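Local coordinates for FAD linked oxidase-like protein (Myceliophthora thermophila, PDB 5L6G) that oxidises the C1 hydroxyl of xylooligosaccharides and related sugars to lactones with a bicovalently bound FAD, passing the electrons to oxygen to make hydrogen peroxide, at residues P52-R56 with Q338-Y343; S95-F99 with Y451-G455; R372-Y376 with Y414-F418. One frame throughout, in Å; residues are numbered along the deposited sequence.

Interaction 1 (P52-R56 with Q338-Y343). With XYP (beta-D-xylopyranose), chain I; FAD (flavin-adenine dinucleotide), chain D.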
loop_
_atom_site.group_PDB
_atom_site.type_symbol
_atom_site.label_atom_id
_atom_site.label_comp_id
_atom_site.label_asym_id
_atom_site.label_seq_id
_atom_site.Cartn_x
_atom_site.Cartn_y
_atom_site.Cartn_z
ATOM N N PRO A 52 8.327 -10.573 -10.801
ATOM C CA PRO A 52 7.684 -10.095 -9.592
ATOM C C PRO A 52 8.556 -9.051 -8.917
ATOM O O PRO A 52 9.729 -8.939 -9.236
ATOM C CB PRO A 52 7.635 -11.350 -8.719
ATOM C CG PRO A 52 8.858 -12.093 -9.099
ATOM C CD PRO A 52 8.983 -11.882 -10.579
ATOM N N PHE A 53 7.992 -8.285 -7.996
ATOM C CA PHE A 53 8.819 -7.529 -7.082
ATOM C C PHE A 53 9.414 -8.511 -6.068
ATOM O O PHE A 53 10.592 -8.429 -5.709
ATOM C CB PHE A 53 8.036 -6.464 -6.332
ATOM C CG PHE A 53 8.834 -5.857 -5.236
ATOM C CD1 PHE A 53 9.912 -5.035 -5.537
ATOM C CD2 PHE A 53 8.570 -6.165 -3.916
ATOM C CE1 PHE A 53 10.694 -4.504 -4.522
ATOM C CE2 PHE A 53 9.345 -5.634 -2.891
ATOM C CZ PHE A 53 10.407 -4.801 -3.199
ATOM N N ASN A 54 8.584 -9.429 -5.604
ATOM C CA ASN A 54 9.031 -10.438 -4.668
ATOM C C ASN A 54 9.531 -11.649 -5.431
ATOM O O ASN A 54 8.734 -12.442 -5.919
ATOM C CB ASN A 54 7.905 -10.847 -3.715
ATOM C CG ASN A 54 8.410 -11.670 -2.526
ATOM O OD1 ASN A 54 9.548 -12.179 -2.510
ATOM N ND2 ASN A 54 7.561 -11.813 -1.534
ATOM N N ASP A 55 10.849 -11.789 -5.513
ATOM C CA ASP A 55 11.466 -12.917 -6.213
ATOM C C ASP A 55 11.153 -14.275 -5.620
ATOM O O ASP A 55 11.439 -15.293 -6.237
ATOM C CB ASP A 55 12.983 -12.759 -6.267
ATOM C CG ASP A 55 13.416 -11.727 -7.262
ATOM O OD1 ASP A 55 12.853 -11.716 -8.375
ATOM O OD2 ASP A 55 14.308 -10.931 -6.917
ATOM N N ARG A 56 10.597 -14.292 -4.415
ATOM C CA ARG A 56 10.135 -15.547 -3.825
ATOM C C ARG A 56 8.920 -16.097 -4.573
ATOM O O ARG A 56 8.652 -17.289 -4.490
ATOM C CB ARG A 56 9.758 -15.338 -2.373
ATOM C CG ARG A 56 9.558 -16.612 -1.579
ATOM C CD ARG A 56 9.306 -16.288 -0.107
ATOM N NE ARG A 56 8.051 -15.606 0.150
ATOM C CZ ARG A 56 6.852 -16.192 0.134
ATOM N NH1 ARG A 56 6.725 -17.484 -0.171
ATOM N NH2 ARG A 56 5.763 -15.483 0.408
ATOM N N GLN A 338 13.441 -3.718 -10.081
ATOM C CA GLN A 338 13.863 -3.808 -8.694
ATOM C C GLN A 338 13.136 -5.004 -8.092
ATOM O O GLN A 338 11.927 -5.186 -8.326
ATOM C CB GLN A 338 13.523 -2.533 -7.915
ATOM C CG GLN A 338 14.227 -1.286 -8.422
ATOM C CD GLN A 338 15.735 -1.418 -8.385
ATOM O OE1 GLN A 338 16.368 -1.707 -9.407
ATOM N NE2 GLN A 338 16.323 -1.225 -7.202
ATOM N N SER A 339 13.862 -5.856 -7.380
ATOM C CA SER A 339 13.207 -6.977 -6.717
ATOM C C SER A 339 13.954 -7.403 -5.448
ATOM O O SER A 339 15.134 -7.127 -5.298
ATOM C CB SER A 339 13.063 -8.152 -7.676
ATOM O OG SER A 339 14.316 -8.688 -8.025
ATOM N N GLU A 340 13.227 -8.057 -4.548
ATOM C CA GLU A 340 13.774 -8.605 -3.307
ATOM C C GLU A 340 13.143 -9.949 -3.057
ATOM O O GLU A 340 12.118 -10.298 -3.684
ATOM C CB GLU A 340 13.497 -7.685 -2.113
ATOM C CG GLU A 340 14.034 -6.287 -2.307
ATOM C CD GLU A 340 13.781 -5.361 -1.148
ATOM O OE1 GLU A 340 13.228 -5.766 -0.103
ATOM O OE2 GLU A 340 14.149 -4.185 -1.294
ATOM N N THR A 341 13.755 -10.713 -2.162
ATOM C CA THR A 341 13.221 -12.017 -1.768
ATOM C C THR A 341 12.831 -11.905 -0.314
ATOM O O THR A 341 13.670 -11.628 0.530
ATOM C CB THR A 341 14.262 -13.126 -1.934
ATOM O OG1 THR A 341 14.707 -13.156 -3.298
ATOM C CG2 THR A 341 13.695 -14.487 -1.565
ATOM N N PHE A 342 11.565 -12.132 -0.007
ATOM C CA PHE A 342 11.093 -11.871 1.336
ATOM C C PHE A 342 9.737 -12.511 1.634
ATOM O O PHE A 342 9.013 -12.977 0.723
ATOM C CB PHE A 342 11.006 -10.349 1.560
ATOM C CG PHE A 342 9.979 -9.674 0.683
ATOM C CD1 PHE A 342 10.288 -9.329 -0.621
ATOM C CD2 PHE A 342 8.702 -9.411 1.151
ATOM C CE1 PHE A 342 9.340 -8.729 -1.444
ATOM C CE2 PHE A 342 7.753 -8.792 0.331
ATOM C CZ PHE A 342 8.077 -8.459 -0.962
ATOM N N TYR A 343 9.419 -12.510 2.934
ATOM C CA TYR A 343 8.073 -12.742 3.429
ATOM C C TYR A 343 7.671 -11.520 4.230
ATOM O O TYR A 343 8.512 -10.905 4.844
ATOM C CB TYR A 343 7.995 -13.996 4.303
ATOM C CG TYR A 343 6.606 -14.257 4.842
ATOM C CD1 TYR A 343 5.521 -14.303 4.003
ATOM C CD2 TYR A 343 6.381 -14.478 6.193
ATOM C CE1 TYR A 343 4.241 -14.545 4.480
ATOM C CE2 TYR A 343 5.103 -14.732 6.682
ATOM C CZ TYR A 343 4.032 -14.763 5.809
ATOM O OH TYR A 343 2.740 -15.002 6.254
HETATM O O1 XYP I . 3.956 -18.007 -0.299
HETATM C C1 XYP I . 3.288 -18.393 0.880
HETATM C C2 XYP I . 3.722 -19.813 1.246
HETATM C C3 XYP I . 3.057 -20.198 2.545
HETATM C C4 XYP I . 3.456 -19.190 3.604
HETATM C C5 XYP I . 3.092 -17.790 3.164
HETATM O O2 XYP I . 3.383 -20.757 0.211
HETATM O O3 XYP I . 3.486 -21.489 2.971
HETATM O O4 XYP I . 2.792 -19.543 4.813
HETATM O O5 XYP I . 3.684 -17.491 1.898
HETATM P PA FAD D . 0.643 -4.423 -8.444
HETATM O O1A FAD D . 0.775 -3.996 -9.887
HETATM O O2A FAD D . 1.349 -5.683 -8.052
HETATM O O5B FAD D . -0.868 -4.407 -8.010
HETATM C C5B FAD D . -1.318 -4.727 -6.690
HETATM C C4B FAD D . -2.776 -5.128 -6.731
HETATM O O4B FAD D . -3.550 -4.043 -7.249
HETATM C C3B FAD D . -3.035 -6.313 -7.647
HETATM O O3B FAD D . -4.134 -7.051 -7.155
HETATM C C2B FAD D . -3.422 -5.664 -8.951
HETATM O O2B FAD D . -4.165 -6.516 -9.815
HETATM C C1B FAD D . -4.190 -4.458 -8.461
HETATM N N9A FAD D . -4.148 -3.383 -9.455
HETATM C C8A FAD D . -3.084 -2.801 -10.001
HETATM N N7A FAD D . -3.460 -1.858 -10.898
HETATM C C5A FAD D . -4.792 -1.859 -10.884
HETATM C C6A FAD D . -5.825 -1.129 -11.615
HETATM N N6A FAD D . -5.411 -0.197 -12.494
HETATM N N1A FAD D . -7.112 -1.444 -11.359
HETATM C C2A FAD D . -7.485 -2.365 -10.467
HETATM N N3A FAD D . -6.571 -3.083 -9.748
HETATM C C4A FAD D . -5.243 -2.854 -9.938
HETATM N N1 FAD D . 2.527 0.723 0.750
HETATM C C2 FAD D . 2.166 1.752 1.580
HETATM O O2 FAD D . 0.968 1.831 1.971
HETATM N N3 FAD D . 3.066 2.695 1.951
HETATM C C4 FAD D . 4.353 2.684 1.526
HETATM O O4 FAD D . 5.204 3.554 1.864
HETATM C C4X FAD D . 4.819 1.601 0.635
HETATM N N5 FAD D . 6.096 1.507 0.161
HETATM C C5X FAD D . 6.511 0.502 -0.698
HETATM C C6 FAD D . 7.816 0.431 -1.201
HETATM C C7 FAD D . 8.183 -0.621 -2.055
HETATM C C7M FAD D . 9.605 -0.672 -2.557
HETATM C C8 FAD D . 7.180 -1.656 -2.486
HETATM C C8M FAD D . 7.533 -2.766 -3.471
HETATM C C9 FAD D . 5.888 -1.555 -1.984
HETATM C C9A FAD D . 5.513 -0.531 -1.095
HETATM N N10 FAD D . 4.201 -0.432 -0.559
HETATM C C10 FAD D . 3.800 0.600 0.292
HETATM C "C1'" FAD D . 3.161 -1.401 -0.884
HETATM C "C2'" FAD D . 2.334 -0.982 -2.058
HETATM O "O2'" FAD D . 1.411 0.006 -1.594
HETATM C "C3'" FAD D . 1.558 -2.214 -2.488
HETATM O "O3'" FAD D . 2.441 -3.294 -2.811
HETATM C "C4'" FAD D . 0.712 -1.849 -3.711
HETATM O "O4'" FAD D . -0.478 -2.650 -3.705
HETATM C "C5'" FAD D . 1.526 -2.046 -4.964
HETATM O "O5'" FAD D . 0.895 -1.372 -6.055
HETATM P P FAD D . 1.391 -1.731 -7.510
HETATM O O1P FAD D . 0.510 -1.105 -8.544
HETATM O O2P FAD D . 2.860 -1.477 -7.622
HETATM O O3P FAD D . 1.311 -3.331 -7.474
HETATM O O HOH W 1 15.853 -11.044 -4.795
#

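Interaction 2 (S95-F99 with Y451-G455). With FAD (flavin-adenine dinucleotide), chain D; XYP (beta-D-xylopyranose), chain H.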
loop_
_atom_site.group_PDB
_atom_site.type_symbol
_atom_site.label_atom_id
_atom_site.label_comp_id
_atom_site.label_asym_id
_atom_site.label_seq_id
_atom_site.Cartn_x
_atom_site.Cartn_y
_atom_site.Cartn_z
ATOM N N SER A 95 3.019 -5.841 -5.593
ATOM C CA SER A 95 2.317 -6.753 -4.691
ATOM C C SER A 95 3.316 -7.682 -3.990
ATOM O O SER A 95 4.059 -8.402 -4.636
ATOM C CB SER A 95 1.325 -7.624 -5.439
ATOM O OG SER A 95 0.830 -8.612 -4.560
ATOM N N TYR A 96 3.259 -7.731 -2.668
ATOM C CA TYR A 96 4.144 -8.627 -1.918
ATOM C C TYR A 96 3.818 -10.118 -2.177
ATOM O O TYR A 96 4.607 -11.016 -1.842
ATOM C CB TYR A 96 4.036 -8.322 -0.441
ATOM C CG TYR A 96 4.690 -7.017 0.018
ATOM C CD1 TYR A 96 5.249 -6.099 -0.882
ATOM C CD2 TYR A 96 4.736 -6.713 1.357
ATOM C CE1 TYR A 96 5.840 -4.924 -0.427
ATOM C CE2 TYR A 96 5.328 -5.553 1.819
ATOM C CZ TYR A 96 5.874 -4.661 0.927
ATOM O OH TYR A 96 6.459 -3.506 1.379
ATOM N N ALA A 97 2.638 -10.372 -2.734
ATOM C CA ALA A 97 2.180 -11.728 -3.034
ATOM C C ALA A 97 2.138 -11.965 -4.545
ATOM O O ALA A 97 1.646 -12.991 -5.022
ATOM C CB ALA A 97 0.798 -11.927 -2.445
ATOM N N SER A 98 2.651 -10.992 -5.298
ATOM C CA SER A 98 2.639 -11.038 -6.764
ATOM C C SER A 98 1.235 -11.174 -7.327
ATOM O O SER A 98 1.041 -11.809 -8.378
ATOM C CB SER A 98 3.540 -12.172 -7.292
ATOM O OG SER A 98 4.889 -12.019 -6.872
ATOM N N PHE A 99 0.267 -10.551 -6.663
ATOM C CA PHE A 99 -1.114 -10.587 -7.140
ATOM C C PHE A 99 -1.368 -9.881 -8.475
ATOM O O PHE A 99 -2.349 -10.199 -9.146
ATOM C CB PHE A 99 -2.074 -10.080 -6.076
ATOM C CG PHE A 99 -2.211 -10.975 -4.861
ATOM C CD1 PHE A 99 -1.984 -12.363 -4.922
ATOM C CD2 PHE A 99 -2.646 -10.426 -3.666
ATOM C CE1 PHE A 99 -2.154 -13.161 -3.798
ATOM C CE2 PHE A 99 -2.831 -11.218 -2.553
ATOM C CZ PHE A 99 -2.582 -12.579 -2.615
ATOM N N TYR A 451 0.330 -4.621 2.041
ATOM C CA TYR A 451 1.402 -5.554 2.422
ATOM C C TYR A 451 0.837 -6.996 2.389
ATOM O O TYR A 451 0.721 -7.701 3.410
ATOM C CB TYR A 451 1.959 -5.216 3.786
ATOM C CG TYR A 451 2.435 -3.788 3.934
ATOM C CD1 TYR A 451 3.213 -3.186 2.966
ATOM C CD2 TYR A 451 2.075 -3.028 5.030
ATOM C CE1 TYR A 451 3.645 -1.870 3.104
ATOM C CE2 TYR A 451 2.486 -1.708 5.156
ATOM C CZ TYR A 451 3.264 -1.139 4.192
ATOM O OH TYR A 451 3.684 0.177 4.312
ATOM N N ALA A 452 0.513 -7.415 1.185
ATOM C CA ALA A 452 -0.241 -8.634 0.967
ATOM C C ALA A 452 0.501 -9.846 1.497
ATOM O O ALA A 452 1.665 -10.037 1.199
ATOM C CB ALA A 452 -0.539 -8.809 -0.505
ATOM N N ASP A 453 -0.198 -10.637 2.294
ATOM C CA ASP A 453 0.394 -11.767 2.993
ATOM C C ASP A 453 -0.259 -13.044 2.461
ATOM O O ASP A 453 -1.349 -13.401 2.875
ATOM C CB ASP A 453 0.133 -11.577 4.488
ATOM C CG ASP A 453 0.555 -12.767 5.325
ATOM O OD1 ASP A 453 1.033 -13.778 4.760
ATOM O OD2 ASP A 453 0.367 -12.678 6.549
ATOM N N PRO A 454 0.427 -13.758 1.558
ATOM C CA PRO A 454 -0.185 -14.961 0.977
ATOM C C PRO A 454 -0.249 -16.135 1.943
ATOM O O PRO A 454 -0.724 -17.205 1.563
ATOM C CB PRO A 454 0.724 -15.275 -0.212
ATOM C CG PRO A 454 2.048 -14.696 0.170
ATOM C CD PRO A 454 1.765 -13.491 1.013
ATOM N N GLY A 455 0.210 -15.946 3.179
ATOM C CA GLY A 455 0.059 -16.964 4.227
ATOM C C GLY A 455 -1.383 -17.108 4.691
ATOM O O GLY A 455 -1.746 -18.126 5.280
HETATM P PA FAD D . 0.643 -4.423 -8.444
HETATM O O1A FAD D . 0.775 -3.996 -9.887
HETATM O O2A FAD D . 1.349 -5.683 -8.052
HETATM O O5B FAD D . -0.868 -4.407 -8.010
HETATM C C5B FAD D . -1.318 -4.727 -6.690
HETATM C C4B FAD D . -2.776 -5.128 -6.731
HETATM O O4B FAD D . -3.550 -4.043 -7.249
HETATM C C3B FAD D . -3.035 -6.313 -7.647
HETATM O O3B FAD D . -4.134 -7.051 -7.155
HETATM C C2B FAD D . -3.422 -5.664 -8.951
HETATM O O2B FAD D . -4.165 -6.516 -9.815
HETATM C C1B FAD D . -4.190 -4.458 -8.461
HETATM N N9A FAD D . -4.148 -3.383 -9.455
HETATM C C8A FAD D . -3.084 -2.801 -10.001
HETATM N N7A FAD D . -3.460 -1.858 -10.898
HETATM C C5A FAD D . -4.792 -1.859 -10.884
HETATM C C6A FAD D . -5.825 -1.129 -11.615
HETATM N N6A FAD D . -5.411 -0.197 -12.494
HETATM N N1A FAD D . -7.112 -1.444 -11.359
HETATM C C2A FAD D . -7.485 -2.365 -10.467
HETATM N N3A FAD D . -6.571 -3.083 -9.748
HETATM C C4A FAD D . -5.243 -2.854 -9.938
HETATM N N1 FAD D . 2.527 0.723 0.750
HETATM C C2 FAD D . 2.166 1.752 1.580
HETATM O O2 FAD D . 0.968 1.831 1.971
HETATM N N3 FAD D . 3.066 2.695 1.951
HETATM C C4 FAD D . 4.353 2.684 1.526
HETATM O O4 FAD D . 5.204 3.554 1.864
HETATM C C4X FAD D . 4.819 1.601 0.635
HETATM N N5 FAD D . 6.096 1.507 0.161
HETATM C C5X FAD D . 6.511 0.502 -0.698
HETATM C C6 FAD D . 7.816 0.431 -1.201
HETATM C C7 FAD D . 8.183 -0.621 -2.055
HETATM C C7M FAD D . 9.605 -0.672 -2.557
HETATM C C8 FAD D . 7.180 -1.656 -2.486
HETATM C C8M FAD D . 7.533 -2.766 -3.471
HETATM C C9 FAD D . 5.888 -1.555 -1.984
HETATM C C9A FAD D . 5.513 -0.531 -1.095
HETATM N N10 FAD D . 4.201 -0.432 -0.559
HETATM C C10 FAD D . 3.800 0.600 0.292
HETATM C "C1'" FAD D . 3.161 -1.401 -0.884
HETATM C "C2'" FAD D . 2.334 -0.982 -2.058
HETATM O "O2'" FAD D . 1.411 0.006 -1.594
HETATM C "C3'" FAD D . 1.558 -2.214 -2.488
HETATM O "O3'" FAD D . 2.441 -3.294 -2.811
HETATM C "C4'" FAD D . 0.712 -1.849 -3.711
HETATM O "O4'" FAD D . -0.478 -2.650 -3.705
HETATM C "C5'" FAD D . 1.526 -2.046 -4.964
HETATM O "O5'" FAD D . 0.895 -1.372 -6.055
HETATM P P FAD D . 1.391 -1.731 -7.510
HETATM O O1P FAD D . 0.510 -1.105 -8.544
HETATM O O2P FAD D . 2.860 -1.477 -7.622
HETATM O O3P FAD D . 1.311 -3.331 -7.474
HETATM O O1 XYP H . 6.033 0.985 4.403
HETATM C C1 XYP H . 7.053 0.901 3.411
HETATM C C2 XYP H . 8.255 1.732 3.857
HETATM C C3 XYP H . 9.448 1.517 2.935
HETATM C C4 XYP H . 9.738 0.026 2.789
HETATM C C5 XYP H . 8.477 -0.738 2.365
HETATM O O2 XYP H . 7.869 3.106 3.837
HETATM O O3 XYP H . 10.588 2.261 3.397
HETATM O O4 XYP H . 10.725 -0.182 1.771
HETATM O O5 XYP H . 7.383 -0.468 3.235
HETATM O O HOH W 2 1.557 -5.878 -1.355
#

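Interaction 3 (R372-Y376 with Y414-F418). With XYP (beta-D-xylopyranose), chain H.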
loop_
_atom_site.group_PDB
_atom_site.type_symbol
_atom_site.label_atom_id
_atom_site.label_comp_id
_atom_site.label_asym_id
_atom_site.label_seq_id
_atom_site.Cartn_x
_atom_site.Cartn_y
_atom_site.Cartn_z
ATOM N N ARG A 372 18.414 -14.849 11.766
ATOM C CA ARG A 372 19.649 -14.590 11.019
ATOM C C ARG A 372 19.361 -14.166 9.573
ATOM O O ARG A 372 20.059 -14.565 8.635
ATOM C CB ARG A 372 20.588 -15.799 11.098
ATOM C CG ARG A 372 20.987 -16.121 12.526
ATOM C CD ARG A 372 21.708 -17.447 12.664
ATOM N NE ARG A 372 21.848 -17.777 14.073
ATOM C CZ ARG A 372 22.974 -17.728 14.788
ATOM N NH1 ARG A 372 24.149 -17.370 14.243
ATOM N NH2 ARG A 372 22.922 -18.045 16.082
ATOM N N ARG A 373 18.351 -13.315 9.429
ATOM C CA ARG A 373 17.989 -12.701 8.167
ATOM C C ARG A 373 17.680 -11.229 8.377
ATOM O O ARG A 373 17.405 -10.794 9.493
ATOM C CB ARG A 373 16.741 -13.377 7.600
ATOM C CG ARG A 373 16.932 -14.846 7.299
ATOM C CD ARG A 373 15.700 -15.386 6.587
ATOM N NE ARG A 373 14.487 -15.337 7.406
ATOM C CZ ARG A 373 14.130 -16.252 8.308
ATOM N NH1 ARG A 373 14.923 -17.308 8.580
ATOM N NH2 ARG A 373 12.985 -16.107 8.980
ATOM N N SER A 374 17.702 -10.474 7.289
ATOM C CA SER A 374 17.380 -9.045 7.312
ATOM C C SER A 374 15.886 -8.764 7.465
ATOM O O SER A 374 15.154 -8.609 6.465
ATOM C CB SER A 374 17.859 -8.380 6.022
ATOM O OG SER A 374 19.249 -8.484 5.873
ATOM N N TRP A 375 15.442 -8.585 8.695
ATOM C CA TRP A 375 14.064 -8.291 8.957
ATOM C C TRP A 375 13.914 -6.855 9.474
ATOM O O TRP A 375 14.877 -6.259 9.950
ATOM C CB TRP A 375 13.484 -9.293 9.943
ATOM C CG TRP A 375 14.111 -9.211 11.289
ATOM C CD1 TRP A 375 15.166 -9.935 11.741
ATOM C CD2 TRP A 375 13.744 -8.328 12.347
ATOM N NE1 TRP A 375 15.479 -9.570 13.015
ATOM C CE2 TRP A 375 14.616 -8.580 13.413
ATOM C CE3 TRP A 375 12.754 -7.346 12.498
ATOM C CZ2 TRP A 375 14.525 -7.896 14.625
ATOM C CZ3 TRP A 375 12.668 -6.673 13.669
ATOM C CH2 TRP A 375 13.539 -6.948 14.731
ATOM N N TYR A 376 12.722 -6.292 9.314
ATOM C CA TYR A 376 12.373 -5.046 10.002
ATOM C C TYR A 376 10.910 -5.051 10.373
ATOM O O TYR A 376 10.122 -5.847 9.842
ATOM C CB TYR A 376 12.721 -3.788 9.183
ATOM C CG TYR A 376 11.967 -3.582 7.873
ATOM C CD1 TYR A 376 10.655 -3.082 7.867
ATOM C CD2 TYR A 376 12.577 -3.831 6.647
ATOM C CE1 TYR A 376 9.969 -2.869 6.674
ATOM C CE2 TYR A 376 11.889 -3.606 5.446
ATOM C CZ TYR A 376 10.583 -3.134 5.482
ATOM O OH TYR A 376 9.870 -2.918 4.315
ATOM N N TYR A 414 8.594 -7.433 7.895
ATOM C CA TYR A 414 9.284 -7.734 6.648
ATOM C C TYR A 414 10.471 -8.611 6.948
ATOM O O TYR A 414 11.283 -8.285 7.804
ATOM C CB TYR A 414 9.739 -6.433 6.009
ATOM C CG TYR A 414 9.987 -6.458 4.521
ATOM C CD1 TYR A 414 8.972 -6.133 3.629
ATOM C CD2 TYR A 414 11.244 -6.719 4.002
ATOM C CE1 TYR A 414 9.191 -6.115 2.263
ATOM C CE2 TYR A 414 11.471 -6.697 2.625
ATOM C CZ TYR A 414 10.433 -6.380 1.769
ATOM O OH TYR A 414 10.631 -6.316 0.417
ATOM N N ASP A 415 10.597 -9.712 6.219
ATOM C CA ASP A 415 11.613 -10.728 6.517
ATOM C C ASP A 415 12.269 -11.104 5.188
ATOM O O ASP A 415 11.686 -11.823 4.386
ATOM C CB ASP A 415 10.933 -11.915 7.205
ATOM C CG ASP A 415 11.848 -13.099 7.424
ATOM O OD1 ASP A 415 13.101 -12.970 7.267
ATOM O OD2 ASP A 415 11.292 -14.192 7.766
ATOM N N ARG A 416 13.464 -10.569 4.956
ATOM C CA ARG A 416 14.103 -10.571 3.640
ATOM C C ARG A 416 15.326 -11.470 3.671
ATOM O O ARG A 416 16.100 -11.412 4.626
ATOM C CB ARG A 416 14.540 -9.152 3.270
ATOM C CG ARG A 416 15.312 -9.053 1.968
ATOM C CD ARG A 416 15.769 -7.629 1.708
ATOM N NE ARG A 416 16.443 -7.513 0.416
ATOM C CZ ARG A 416 16.977 -6.383 -0.047
ATOM N NH1 ARG A 416 16.948 -5.267 0.674
ATOM N NH2 ARG A 416 17.583 -6.379 -1.223
ATOM N N SER A 417 15.486 -12.305 2.655
ATOM C CA SER A 417 16.690 -13.124 2.543
ATOM C C SER A 417 17.476 -12.679 1.321
ATOM O O SER A 417 16.876 -12.218 0.344
ATOM C CB SER A 417 16.334 -14.613 2.422
ATOM O OG SER A 417 15.527 -14.872 1.297
ATOM N N PHE A 418 18.808 -12.785 1.398
ATOM C CA PHE A 418 19.670 -12.574 0.236
ATOM C C PHE A 418 20.076 -13.947 -0.281
ATOM O O PHE A 418 21.078 -14.517 0.119
ATOM C CB PHE A 418 20.892 -11.761 0.606
ATOM C CG PHE A 418 20.587 -10.343 0.940
ATOM C CD1 PHE A 418 20.231 -9.980 2.222
ATOM C CD2 PHE A 418 20.632 -9.357 -0.037
ATOM C CE1 PHE A 418 19.938 -8.658 2.534
ATOM C CE2 PHE A 418 20.352 -8.026 0.273
ATOM C CZ PHE A 418 20.002 -7.680 1.561
HETATM O O1 XYP H . 6.033 0.985 4.403
HETATM C C1 XYP H . 7.053 0.901 3.411
HETATM C C2 XYP H . 8.255 1.732 3.857
HETATM C C3 XYP H . 9.448 1.517 2.935
HETATM C C4 XYP H . 9.738 0.026 2.789
HETATM C C5 XYP H . 8.477 -0.738 2.365
HETATM O O2 XYP H . 7.869 3.106 3.837
HETATM O O3 XYP H . 10.588 2.261 3.397
HETATM O O4 XYP H . 10.725 -0.182 1.771
HETATM O O5 XYP H . 7.383 -0.468 3.235
#

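Interaction 1 (P52-R56 with Q338-Y343)
The side-chain amide of Asn54 lies stacked on one face of the Phe342 ring, the two planes 8° apart, with Asn54 ND2 above the ring centre and 3.4 Å from Phe342 CZ. The Phe53 and Phe342 rings meet rim to rim, CE2 to CE1, neither lying over the other. One face of Phe53 takes the flavin 8-alpha carbon C8M, through which the cofactor is linked to His94, 3.4 Å from Phe53 CE2, and Glu340 N lies over the opposite face. At the edge of the Arg56 guanidinium, near its plane, are Phe342 O and O1 of a second xylopyranose, away from the flavin.

The motif is an Asx turn, in which Asn54 OD1 accepts the N-H of Arg56, set against the chain leading into strand 341-349 by a single beta bridge between Asn54 and Glu340. Glu340 N donates to Phe53 O and Asp55 N to Glu340 O. Asparagine suits this place because its flat amide offers both an acceptor and a donor: OD1 also takes the N-H of Phe342 at 3.2 Å, from the opposite face to Arg56 N, while ND2 donates to Phe342 O at 2.9 Å and to Tyr96 O. With CG anti to the backbone N (chi1 -167°), the amide reaches both backbone groups of Phe342 and is held flat on the ring. Phe342 O is gripped from its other face by Arg56 NE, also at 2.9 Å.

The Arg56 chain bends at chi3 (67°), leaving its two terminal nitrogens to reach sugar atom O1, NH1 at 2.8 Å. At the other end, Ser339 OG donates to Asp55 OD2 on the syn side of the carboxylate, at a short 2.5 Å, and a water bridges that same oxygen to Thr341 OG1.

Interaction 2 (S95-F99 with Y451-G455)
Tyr96 runs from Ala452 to the active-site sugar. Its CB rests 3.4 Å from Ala452 O; with CG anti to the carbonyl carbon (chi1 -73°), the ring runs alongside Tyr451, CD2 by its backbone and CE2 within 3.4 Å of Tyr451 CD1. Tyr96 CE1 meets the flavin at C9, 3.7 Å away. The tip, OH, lies 3.6 Å from C5 of the xylopyranose and is hydrogen-bonded to Glu412. The two ring planes are 26° apart but slid so far that they barely overlap.

Behind them, the methyl of Ala97 touches both Ala452 CB and Pro454 CD and lies over the Phe99 ring face; small residues suit so close an approach of two loops. Ser95 OG accepts from Ala97 N, an ST turn, and from Phe99 N.

Here a loop of the PCMH-type FAD-binding region, whose Ser95 N donates to FAD O2A, meets one of the berberine-like C-terminal region. No direct hydrogen bond joins them; one water accepts from both buried N-H groups, Tyr96 N and Ala452 N, and meets FAD O3'. Tyr451 OH makes a very short, 2.5 Å hydrogen bond to sugar atom O1, consistent with the contact positioning the C1 hydroxyl, the group that the enzyme oxidises.

Interaction 3 (R372-Y376 with Y414-F418)
Strands 374-376 and 414-417 run antiparallel, 167° between their directions and 4.6 Å apart at closest approach, with Tyr376-Tyr414 and Ser374-Arg416 as hydrogen-bonded pairs and Trp375-Asp415 as the non-hydrogen-bonded pair between them. Tyr376 and Tyr414 share one face of the sheet. Tyr376 CG stands between the backbone N and the carbonyl carbon (chi1 65°), which brings its ring over Tyr414 CB, 3.5 Å from the ring centroid in a CH-pi contact. The rings, 8° apart in plane, are offset, so that Tyr376 OH lies above the rim of Tyr414, 3.4 Å from CD1.

Arg373, just before its strand, reaches across to Asp415 and grips the carboxylate side-on, NE to OD1 at 2.7 Å and NH2 to OD2 at 2.8 Å, both from the syn side. A leucine in its place would probably leave the buried Asp415 charge without its counter-ion, with the hydroxyl of Tyr421 as a neutral partner at OD2. Trp375 packs edge-to-face against Phe428 and Trp432 of helix 426-437.

Tyr376 OH makes a weak hydrogen bond to Glu412 and a van der Waals contact, 3.2 Å, with C5 of the xylopyranose. The arrangement is that of the central antiparallel sheet of the substrate domain in berberine-bridge-type flavoproteins, helices on one face, sugar on the other.

Interactions 1 and 3 meet in one antiparallel sheet, where strands 341-349 and 409-417 are neighbours: Tyr343 O lies 2.8 Å from Asp415 N, and Glu340 OE1 lies 2.7 Å from Tyr414 OH, both probable hydrogen bonds. Interaction 2, two loops at the flavin, joins interaction 1 through Tyr343 OH and Asp453 OD1 at 2.6 Å and through Asn54 ND2 and Tyr96 O at 3.1 Å. Interactions 2 and 3 touch lightly, Tyr96 CZ to Tyr414 CE1 at 3.9 Å, yet line the same active-site xylopyranose, which Thr154, Arg272 and Glu412 also bind. Interactions 1 and 2 both border FAD, and both touch the second xylopyranose, away from the flavin.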